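PDB 3BM3: PspGI restriction endonuclease from Pyrococcus sp. GI-H, which probably acts as a type II site-specific deoxyribonuclease and is seen here bound to its substrate DNA, a complex associated with base flipping. Local coordinates for residues P18-N21 with E22-E26; K68-E71 with K72-R75; F92-A95 with R96-R99. The protein carries 2 engineered substitutions. All blocks are in the same frame, centred on the assembly; numbering follows the deposited sequence.

Contact 1 of 3, residues P18-N21 with E22-E26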
loop_
_atom_site.group_PDB
_atom_site.type_symbol
_atom_site.label_atom_id
_atom_site.label_comp_id
_atom_site.label_asym_id
_atom_site.label_seq_id
_atom_site.Cartn_x
_atom_site.Cartn_y
_atom_site.Cartn_z
ATOM N N PRO C 18 12.172 19.715 12.063
ATOM C CA PRO C 18 11.091 19.819 13.019
ATOM C C PRO C 18 9.914 18.905 12.686
ATOM O O PRO C 18 9.663 18.633 11.508
ATOM C CB PRO C 18 10.685 21.281 12.894
ATOM C CG PRO C 18 11.970 21.967 12.593
ATOM C CD PRO C 18 12.653 21.041 11.644
ATOM N N PRO C 19 9.246 18.382 13.712
ATOM C CA PRO C 19 8.166 17.434 13.408
ATOM C C PRO C 19 7.000 18.069 12.673
ATOM O O PRO C 19 6.802 19.279 12.711
ATOM C CB PRO C 19 7.725 16.939 14.770
ATOM C CG PRO C 19 8.257 17.909 15.742
ATOM C CD PRO C 19 9.445 18.553 15.156
ATOM N N THR C 20 6.245 17.232 11.989
ATOM C CA THR C 20 5.161 17.699 11.150
ATOM C C THR C 20 4.179 18.579 11.928
ATOM O O THR C 20 3.736 19.589 11.410
ATOM C CB THR C 20 4.412 16.516 10.510
ATOM O OG1 THR C 20 5.333 15.764 9.747
ATOM C CG2 THR C 20 3.300 16.982 9.594
ATOM N N ASN C 21 3.854 18.198 13.150
ATOM C CA ASN C 21 2.914 18.997 13.948
ATOM C C ASN C 21 3.410 20.434 14.077
ATOM O O ASN C 21 2.644 21.392 13.905
ATOM C CB ASN C 21 2.636 18.336 15.309
ATOM C CG ASN C 21 3.849 18.304 16.242
ATOM O OD1 ASN C 21 4.990 18.094 15.835
ATOM N ND2 ASN C 21 3.588 18.503 17.518
ATOM N N GLU C 22 4.708 20.597 14.335
ATOM C CA GLU C 22 5.288 21.929 14.464
ATOM C C GLU C 22 5.249 22.698 13.156
ATOM O O GLU C 22 4.942 23.895 13.137
ATOM C CB GLU C 22 6.718 21.842 15.017
ATOM C CG GLU C 22 6.726 21.274 16.427
ATOM C CD GLU C 22 8.088 21.160 17.069
ATOM O OE1 GLU C 22 9.077 21.729 16.537
ATOM O OE2 GLU C 22 8.149 20.493 18.138
ATOM N N ILE C 23 5.531 21.999 12.062
ATOM C CA ILE C 23 5.519 22.610 10.759
ATOM C C ILE C 23 4.108 23.022 10.387
ATOM O O ILE C 23 3.909 24.094 9.840
ATOM C CB ILE C 23 6.119 21.672 9.703
ATOM C CG1 ILE C 23 7.617 21.440 10.018
ATOM C CG2 ILE C 23 5.932 22.243 8.326
ATOM C CD1 ILE C 23 8.326 20.510 9.042
ATOM N N ILE C 24 3.132 22.176 10.708
ATOM C CA ILE C 24 1.732 22.490 10.429
ATOM C C ILE C 24 1.329 23.738 11.224
ATOM O O ILE C 24 0.651 24.656 10.700
ATOM C CB ILE C 24 0.818 21.291 10.754
ATOM C CG1 ILE C 24 1.014 20.166 9.713
ATOM C CG2 ILE C 24 -0.697 21.695 10.776
ATOM C CD1 ILE C 24 0.387 20.446 8.382
ATOM N N GLU C 25 1.751 23.790 12.485
ATOM C CA GLU C 25 1.446 24.988 13.312
ATOM C C GLU C 25 2.088 26.225 12.712
ATOM O O GLU C 25 1.459 27.280 12.656
ATOM C CB GLU C 25 1.853 24.804 14.768
ATOM C CG GLU C 25 1.035 23.759 15.555
ATOM C CD GLU C 25 -0.491 24.025 15.563
ATOM O OE1 GLU C 25 -0.917 25.205 15.532
ATOM O OE2 GLU C 25 -1.263 23.038 15.599
ATOM N N GLU C 26 3.325 26.095 12.241
ATOM C CA GLU C 26 4.008 27.198 11.585
ATOM C C GLU C 26 3.224 27.669 10.363
ATOM O O GLU C 26 3.028 28.880 10.156
ATOM C CB GLU C 26 5.399 26.778 11.170
ATOM C CG GLU C 26 6.206 27.880 10.593
ATOM C CD GLU C 26 7.684 27.542 10.559
ATOM O OE1 GLU C 26 8.082 26.413 11.005
ATOM O OE2 GLU C 26 8.428 28.430 10.080
HETATM O O HOH W 1 0.011 20.702 14.296
#

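Contact 2 of 3, residues K68-E71 with K72-R75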
loop_
_atom_site.group_PDB
_atom_site.type_symbol
_atom_site.label_atom_id
_atom_site.label_comp_id
_atom_site.label_asym_id
_atom_site.label_seq_id
_atom_site.Cartn_x
_atom_site.Cartn_y
_atom_site.Cartn_z
ATOM N N LYS C 68 10.241 21.639 3.061
ATOM C CA LYS C 68 11.335 21.599 2.072
ATOM C C LYS C 68 12.444 22.577 2.391
ATOM O O LYS C 68 13.606 22.314 2.106
ATOM C CB LYS C 68 10.811 21.831 0.678
ATOM C CG LYS C 68 10.026 20.645 0.184
ATOM C CD LYS C 68 9.704 20.736 -1.287
ATOM C CE LYS C 68 8.686 21.807 -1.575
ATOM N NZ LYS C 68 8.165 21.696 -2.966
ATOM N N GLU C 69 12.089 23.720 2.965
ATOM C CA GLU C 69 13.091 24.674 3.398
ATOM C C GLU C 69 13.956 24.074 4.477
ATOM O O GLU C 69 15.172 24.234 4.469
ATOM C CB GLU C 69 12.439 25.950 3.927
ATOM C CG GLU C 69 11.700 26.756 2.860
ATOM C CD GLU C 69 11.003 27.990 3.442
ATOM O OE1 GLU C 69 11.709 28.846 4.014
ATOM O OE2 GLU C 69 9.751 28.122 3.311
ATOM N N TYR C 70 13.334 23.389 5.419
ATOM C CA TYR C 70 14.094 22.701 6.461
ATOM C C TYR C 70 14.923 21.568 5.879
ATOM O O TYR C 70 16.079 21.393 6.231
ATOM C CB TYR C 70 13.176 22.157 7.529
ATOM C CG TYR C 70 12.569 23.209 8.429
ATOM C CD1 TYR C 70 13.263 24.367 8.773
ATOM C CD2 TYR C 70 11.294 23.044 8.962
ATOM C CE1 TYR C 70 12.695 25.317 9.602
ATOM C CE2 TYR C 70 10.732 23.988 9.783
ATOM C CZ TYR C 70 11.440 25.108 10.121
ATOM O OH TYR C 70 10.915 26.076 10.953
ATOM N N GLU C 71 14.327 20.820 4.967
ATOM C CA GLU C 71 15.032 19.709 4.317
ATOM C C GLU C 71 16.291 20.237 3.639
ATOM O O GLU C 71 17.336 19.612 3.685
ATOM C CB GLU C 71 14.133 19.094 3.266
ATOM C CG GLU C 71 14.676 17.832 2.653
ATOM C CD GLU C 71 13.804 17.314 1.551
ATOM O OE1 GLU C 71 13.811 17.924 0.467
ATOM O OE2 GLU C 71 13.107 16.313 1.768
ATOM N N LYS C 72 16.180 21.402 2.999
ATOM C CA LYS C 72 17.304 22.011 2.278
ATOM C C LYS C 72 18.396 22.385 3.258
ATOM O O LYS C 72 19.582 22.134 3.028
ATOM C CB LYS C 72 16.828 23.246 1.535
ATOM C CG LYS C 72 17.904 23.949 0.762
ATOM C CD LYS C 72 17.292 25.051 -0.083
ATOM C CE LYS C 72 18.360 25.850 -0.777
ATOM N NZ LYS C 72 19.203 24.961 -1.621
ATOM N N GLN C 73 18.016 22.961 4.391
ATOM C CA GLN C 73 19.010 23.263 5.412
ATOM C C GLN C 73 19.754 22.026 5.873
ATOM O O GLN C 73 20.979 22.021 6.018
ATOM C CB GLN C 73 18.352 23.901 6.623
ATOM C CG GLN C 73 17.838 25.293 6.361
ATOM C CD GLN C 73 17.296 25.919 7.601
ATOM O OE1 GLN C 73 17.855 25.744 8.690
ATOM N NE2 GLN C 73 16.190 26.615 7.465
ATOM N N VAL C 74 18.995 20.971 6.127
ATOM C CA VAL C 74 19.557 19.726 6.602
ATOM C C VAL C 74 20.433 19.096 5.517
ATOM O O VAL C 74 21.545 18.643 5.780
ATOM C CB VAL C 74 18.459 18.770 7.044
ATOM C CG1 VAL C 74 19.040 17.397 7.350
ATOM C CG2 VAL C 74 17.784 19.306 8.261
ATOM N N ARG C 75 19.959 19.130 4.279
ATOM C CA ARG C 75 20.728 18.628 3.158
ATOM C C ARG C 75 22.088 19.303 3.077
ATOM O O ARG C 75 23.152 18.651 3.003
ATOM C CB ARG C 75 19.965 18.869 1.854
ATOM C CG ARG C 75 20.717 18.294 0.655
ATOM C CD ARG C 75 19.970 18.549 -0.631
ATOM N NE ARG C 75 18.812 17.681 -0.726
ATOM C CZ ARG C 75 17.549 18.046 -0.539
ATOM N NH1 ARG C 75 17.232 19.304 -0.258
ATOM N NH2 ARG C 75 16.601 17.145 -0.634
HETATM O O HOH W 2 14.484 20.542 0.002
HETATM O O HOH W 3 15.749 27.589 4.862
#

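Contact 3 of 3, residues F92-A95 with R96-R99. With nucleotides of chain B; nucleotides of chain A.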
loop_
_atom_site.group_PDB
_atom_site.type_symbol
_atom_site.label_atom_id
_atom_site.label_comp_id
_atom_site.label_asym_id
_atom_site.label_seq_id
_atom_site.Cartn_x
_atom_site.Cartn_y
_atom_site.Cartn_z
ATOM N N PHE C 92 15.245 11.375 3.106
ATOM C CA PHE C 92 14.324 12.448 2.898
ATOM C C PHE C 92 13.054 11.973 2.193
ATOM O O PHE C 92 11.987 12.386 2.582
ATOM C CB PHE C 92 14.945 13.537 2.074
ATOM C CG PHE C 92 15.995 14.350 2.779
ATOM C CD1 PHE C 92 15.981 14.595 4.151
ATOM C CD2 PHE C 92 16.998 14.923 2.028
ATOM C CE1 PHE C 92 16.929 15.422 4.755
ATOM C CE2 PHE C 92 17.946 15.704 2.636
ATOM C CZ PHE C 92 17.911 15.971 3.978
ATOM N N GLN C 93 13.176 11.126 1.162
ATOM C CA GLN C 93 11.992 10.605 0.470
ATOM C C GLN C 93 11.120 9.869 1.469
ATOM O O GLN C 93 9.922 10.028 1.478
ATOM C CB GLN C 93 12.343 9.717 -0.741
ATOM C CG GLN C 93 11.149 9.160 -1.420
ATOM C CD GLN C 93 10.289 10.263 -1.966
ATOM O OE1 GLN C 93 10.679 10.902 -2.965
ATOM N NE2 GLN C 93 9.158 10.559 -1.287
ATOM N N GLN C 94 11.742 9.036 2.290
ATOM C CA GLN C 94 11.007 8.264 3.287
ATOM C C GLN C 94 10.321 9.179 4.303
ATOM O O GLN C 94 9.182 8.946 4.699
ATOM C CB GLN C 94 11.923 7.218 3.916
ATOM C CG GLN C 94 12.428 6.216 2.924
ATOM C CD GLN C 94 11.392 5.218 2.454
ATOM O OE1 GLN C 94 10.333 5.607 1.958
ATOM N NE2 GLN C 94 11.686 3.949 2.606
ATOM N N ALA C 95 11.023 10.231 4.707
ATOM C CA ALA C 95 10.423 11.294 5.538
ATOM C C ALA C 95 9.248 11.935 4.855
ATOM O O ALA C 95 8.218 12.158 5.466
ATOM C CB ALA C 95 11.479 12.336 5.918
ATOM N N ARG C 96 9.366 12.229 3.557
ATOM C CA ARG C 96 8.308 12.880 2.819
ATOM C C ARG C 96 7.087 11.995 2.738
ATOM O O ARG C 96 6.014 12.509 2.866
ATOM C CB ARG C 96 8.814 13.286 1.436
ATOM C CG ARG C 96 9.779 14.473 1.489
ATOM C CD ARG C 96 10.009 15.056 0.129
ATOM N NE ARG C 96 10.535 14.149 -0.872
ATOM C CZ ARG C 96 11.830 13.961 -1.150
ATOM N NH1 ARG C 96 12.774 14.577 -0.456
ATOM N NH2 ARG C 96 12.171 13.127 -2.111
ATOM N N PHE C 97 7.251 10.686 2.542
ATOM C CA PHE C 97 6.101 9.786 2.499
ATOM C C PHE C 97 5.402 9.836 3.852
ATOM O O PHE C 97 4.215 10.109 3.947
ATOM C CB PHE C 97 6.584 8.382 2.218
ATOM C CG PHE C 97 6.932 8.126 0.759
ATOM C CD1 PHE C 97 6.072 8.566 -0.250
ATOM C CD2 PHE C 97 8.028 7.377 0.408
ATOM C CE1 PHE C 97 6.330 8.253 -1.571
ATOM C CE2 PHE C 97 8.291 7.095 -0.926
ATOM C CZ PHE C 97 7.430 7.514 -1.889
ATOM N N SER C 98 6.159 9.561 4.904
ATOM C CA SER C 98 5.570 9.477 6.244
ATOM C C SER C 98 4.950 10.828 6.636
ATOM O O SER C 98 3.777 10.904 7.045
ATOM C CB SER C 98 6.604 9.006 7.263
ATOM O OG SER C 98 5.992 8.892 8.532
ATOM N N ARG C 99 5.719 11.894 6.471
ATOM C CA ARG C 99 5.254 13.244 6.823
ATOM C C ARG C 99 4.106 13.768 5.997
ATOM O O ARG C 99 3.230 14.436 6.513
ATOM C CB ARG C 99 6.404 14.239 6.745
ATOM C CG ARG C 99 7.476 13.980 7.779
ATOM C CD ARG C 99 8.676 14.867 7.481
ATOM N NE ARG C 99 9.657 14.823 8.551
ATOM C CZ ARG C 99 9.833 15.762 9.480
ATOM N NH1 ARG C 99 9.090 16.851 9.494
ATOM N NH2 ARG C 99 10.759 15.609 10.417
ATOM P P DG B 9 15.158 0.423 4.728
ATOM O OP1 DG B 9 16.321 -0.009 3.903
ATOM O OP2 DG B 9 14.651 -0.468 5.798
ATOM O "O5'" DG B 9 15.517 1.822 5.386
ATOM C "C5'" DG B 9 15.930 2.903 4.562
ATOM C "C4'" DG B 9 15.239 4.178 4.978
ATOM O "O4'" DG B 9 13.810 4.072 4.735
ATOM C "C3'" DG B 9 15.378 4.538 6.452
ATOM O "O3'" DG B 9 15.374 5.955 6.548
ATOM C "C2'" DG B 9 14.112 3.951 7.055
ATOM C "C1'" DG B 9 13.097 4.228 5.958
ATOM N N9 DG B 9 11.967 3.303 5.923
ATOM C C8 DG B 9 12.008 1.942 6.088
ATOM N N7 DG B 9 10.839 1.373 5.956
ATOM C C5 DG B 9 9.972 2.425 5.699
ATOM C C6 DG B 9 8.572 2.426 5.464
ATOM O O6 DG B 9 7.798 1.461 5.424
ATOM N N1 DG B 9 8.090 3.714 5.256
ATOM C C2 DG B 9 8.854 4.856 5.267
ATOM N N2 DG B 9 8.207 6.002 5.036
ATOM N N3 DG B 9 10.160 4.868 5.486
ATOM C C4 DG B 9 10.649 3.626 5.690
ATOM P P DC A 5 -0.855 8.152 3.351
ATOM O OP1 DC A 5 -1.566 9.429 3.174
ATOM O OP2 DC A 5 -1.585 6.863 3.221
ATOM O "O5'" DC A 5 0.361 8.134 2.324
ATOM C "C5'" DC A 5 1.288 9.207 2.314
ATOM C "C4'" DC A 5 2.400 8.900 1.342
ATOM O "O4'" DC A 5 3.062 7.711 1.810
ATOM C "C3'" DC A 5 1.905 8.600 -0.072
ATOM O "O3'" DC A 5 2.594 9.419 -1.005
ATOM C "C2'" DC A 5 2.234 7.137 -0.301
ATOM C "C1'" DC A 5 3.312 6.843 0.722
ATOM N N1 DC A 5 3.251 5.468 1.222
ATOM C C2 DC A 5 4.417 4.710 1.253
ATOM O O2 DC A 5 5.489 5.253 0.942
ATOM N N3 DC A 5 4.353 3.412 1.631
ATOM C C4 DC A 5 3.179 2.881 1.993
ATOM N N4 DC A 5 3.149 1.589 2.326
ATOM C C5 DC A 5 1.984 3.652 2.020
ATOM C C6 DC A 5 2.062 4.926 1.631
ATOM P P DG A 7 7.184 13.837 -2.797
ATOM O OP1 DG A 7 8.099 13.146 -1.864
ATOM O OP2 DG A 7 7.621 15.066 -3.498
ATOM O "O5'" DG A 7 6.697 12.810 -3.907
ATOM C "C5'" DG A 7 6.282 11.490 -3.581
ATOM C "C4'" DG A 7 6.210 10.677 -4.848
ATOM O "O4'" DG A 7 5.730 9.341 -4.564
ATOM C "C3'" DG A 7 5.237 11.245 -5.883
ATOM O "O3'" DG A 7 5.689 10.890 -7.186
ATOM C "C2'" DG A 7 3.976 10.457 -5.596
ATOM C "C1'" DG A 7 4.609 9.099 -5.399
ATOM N N9 DG A 7 3.773 8.091 -4.761
ATOM C C8 DG A 7 2.461 8.225 -4.369
ATOM N N7 DG A 7 1.965 7.130 -3.866
ATOM C C5 DG A 7 3.012 6.222 -3.923
ATOM C C6 DG A 7 3.069 4.863 -3.534
ATOM O O6 DG A 7 2.168 4.154 -3.070
ATOM N N1 DG A 7 4.331 4.322 -3.745
ATOM C C2 DG A 7 5.403 5.002 -4.276
ATOM N N2 DG A 7 6.551 4.311 -4.385
ATOM N N3 DG A 7 5.355 6.260 -4.665
ATOM C C4 DG A 7 4.140 6.808 -4.459
#

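Contact 1 of 3, residues P18-N21 with E22-E26
The carbonyl oxygen of Asn-21 is gripped twice: Glu-25 N donates to Asn-21 O at 2.9 Å, and a water donates to the same oxygen at 2.7 Å. That water also donates to Glu-25 OE2 (3.0 Å), so it bridges backbone and carboxylate one turn apart; the chain of Glu-25, bent at chi2 (-57°), brings the carboxylate back over the turn, where OE2 also forms a salt bridge with Lys-110. Ile-24 N donates to Thr-20 O at 2.7 Å. Ile-23 N closes the first turn on the carbonyl oxygen of Pro-19, the N-cap residue. Around this start of helix 20-31, the carboxylate of Glu-22 lies against the ring of Pro-19, with Glu-22 OE1 3.5 Å from Pro-19 CD. On the buried side Thr-20 CG2 runs alongside Ile-24 CG1 at 3.9 Å, the two side chains pointing the same way, against Arg-99, Ala-103 and Ile-106 of helix 85-115, while Ile-23 CG1 packs on Pro-18 CB at 4.2 Å. Pro-19 offers no side-chain acceptor to the first-turn N-H groups and caps the helix through its backbone carbonyl, while the acidic group of Glu-22 in the first turn is probably favoured by the helix dipole.

Contact 2 of 3, residues K68-E71 with K72-R75
Glu-71 and Arg-75, one helical turn apart, are joined by a salt bridge in which Arg-75 NH2 donates to Glu-71 OE1 at 3.1 Å. Glu-71 OE1 lies close to the guanidinium plane, but the N-H meets it from above the carboxylate plane, the two groups being turned 82° against each other. A water ties the pair to the backbone, donating to Glu-71 OE1 (2.7 Å) and Lys-68 O (2.9 Å) and accepting from Arg-75 NH1. With chi1 at -172°, the extended chain of Glu-71 carries its carboxylate to helix 85-115, where OE2 meets Arg-96; OE2 also takes a bond from Tyr-67, while Arg-75 NE pairs with Glu-89. Elsewhere on the helix, Gln-73 NE2 comes to the ring edge of Tyr-70, 3.9 Å from CD1; Gln-73 NE2 donates to the backbone O of Arg-3, its OE1 accepts from the backbone N of Leu-5, and Tyr-70 OH bonds Glu-26. Replacing Glu-71 with an alanine would probably leave Arg-75 NH2 and Arg-96 without their shared carboxylate and the bridging water with fewer partners. The buried carboxylate, set between two arginines, is likely to stay ionised and to tie helix 52-80 to helix 85-115 through Arg-96.

Contact 3 of 3, residues F92-A95 with R96-R99
This is a buried one-turn contact along helix 85-115, on the part of the helix that lies against the bound DNA, and protein and nucleotides share its polar atoms. One phosphate oxygen, OP1 of DG7 of chain A, is held by two side chains: Arg-96 NE donates to it at 2.8 Å from the edge of the guanidinium, and Gln-93 NE2 donates at 2.9 Å. The two donors are themselves tied, for Arg-96 NH2 bonds Gln-93 OE1 at 2.8 Å, entering 71° out of the amide plane, with amide and guanidinium nearly perpendicular. Gln-93 is bent at chi2 (62°), which brings NE2 over the centre of the Phe-97 ring, 3.4 Å above its plane, the amide inclined 41° to it. The opposite face of that ring meets O2 of DC5 of chain A, nearest Phe-97 CG at 3.2 Å, and Gln-94 OE1 lies at its edge. Gln-94 also reaches the other strand, its NE2 donating to O4' of DG9 of chain B (3.0 Å) while its backbone O accepts from N2 of that guanine at 3.1 Å; its OE1 bonds a further guanine base. Arg-96 NH1 pairs with Glu-71, and Arg-99 NE pairs with another phosphate. Gln-93 OE1 is also bonded to Gln-90 of the second subunit, and the Phe-97 side chains of both subunits pack together. Helix and DNA thus meet as a protein–DNA recognition surface, with phosphate clamping and base-edge reading from a single helix, in an enzyme whose family belongs to the PDDEXK nuclease clan.

The three contacts form one helical cluster, with centres 13 to 14 Å apart. Contact 1 meets contact 2 through Glu-26 OE1 and Tyr-70 OH, 2.9 Å apart and probably hydrogen-bonded, and meets contact 3 where Arg-99 NH1 lies 2.7 Å from Pro-18 O, also a probable hydrogen bond. Contacts 2 and 3 are joined by the salt bridge from Glu-71 OE2 to Arg-96 NH1 at 2.8 Å, with Phe-92 packed against the same carboxylate. Of the three, contact 3 touches the DNA directly. The nearest atom of contact 1 is about 4 Å from the bound nucleic acid. For contact 2 the nearest atom is about 6 Å from the bound nucleic acid. Glu-71 thus probably acts as a second-shell residue, helping to position the phosphate-binding Arg-96.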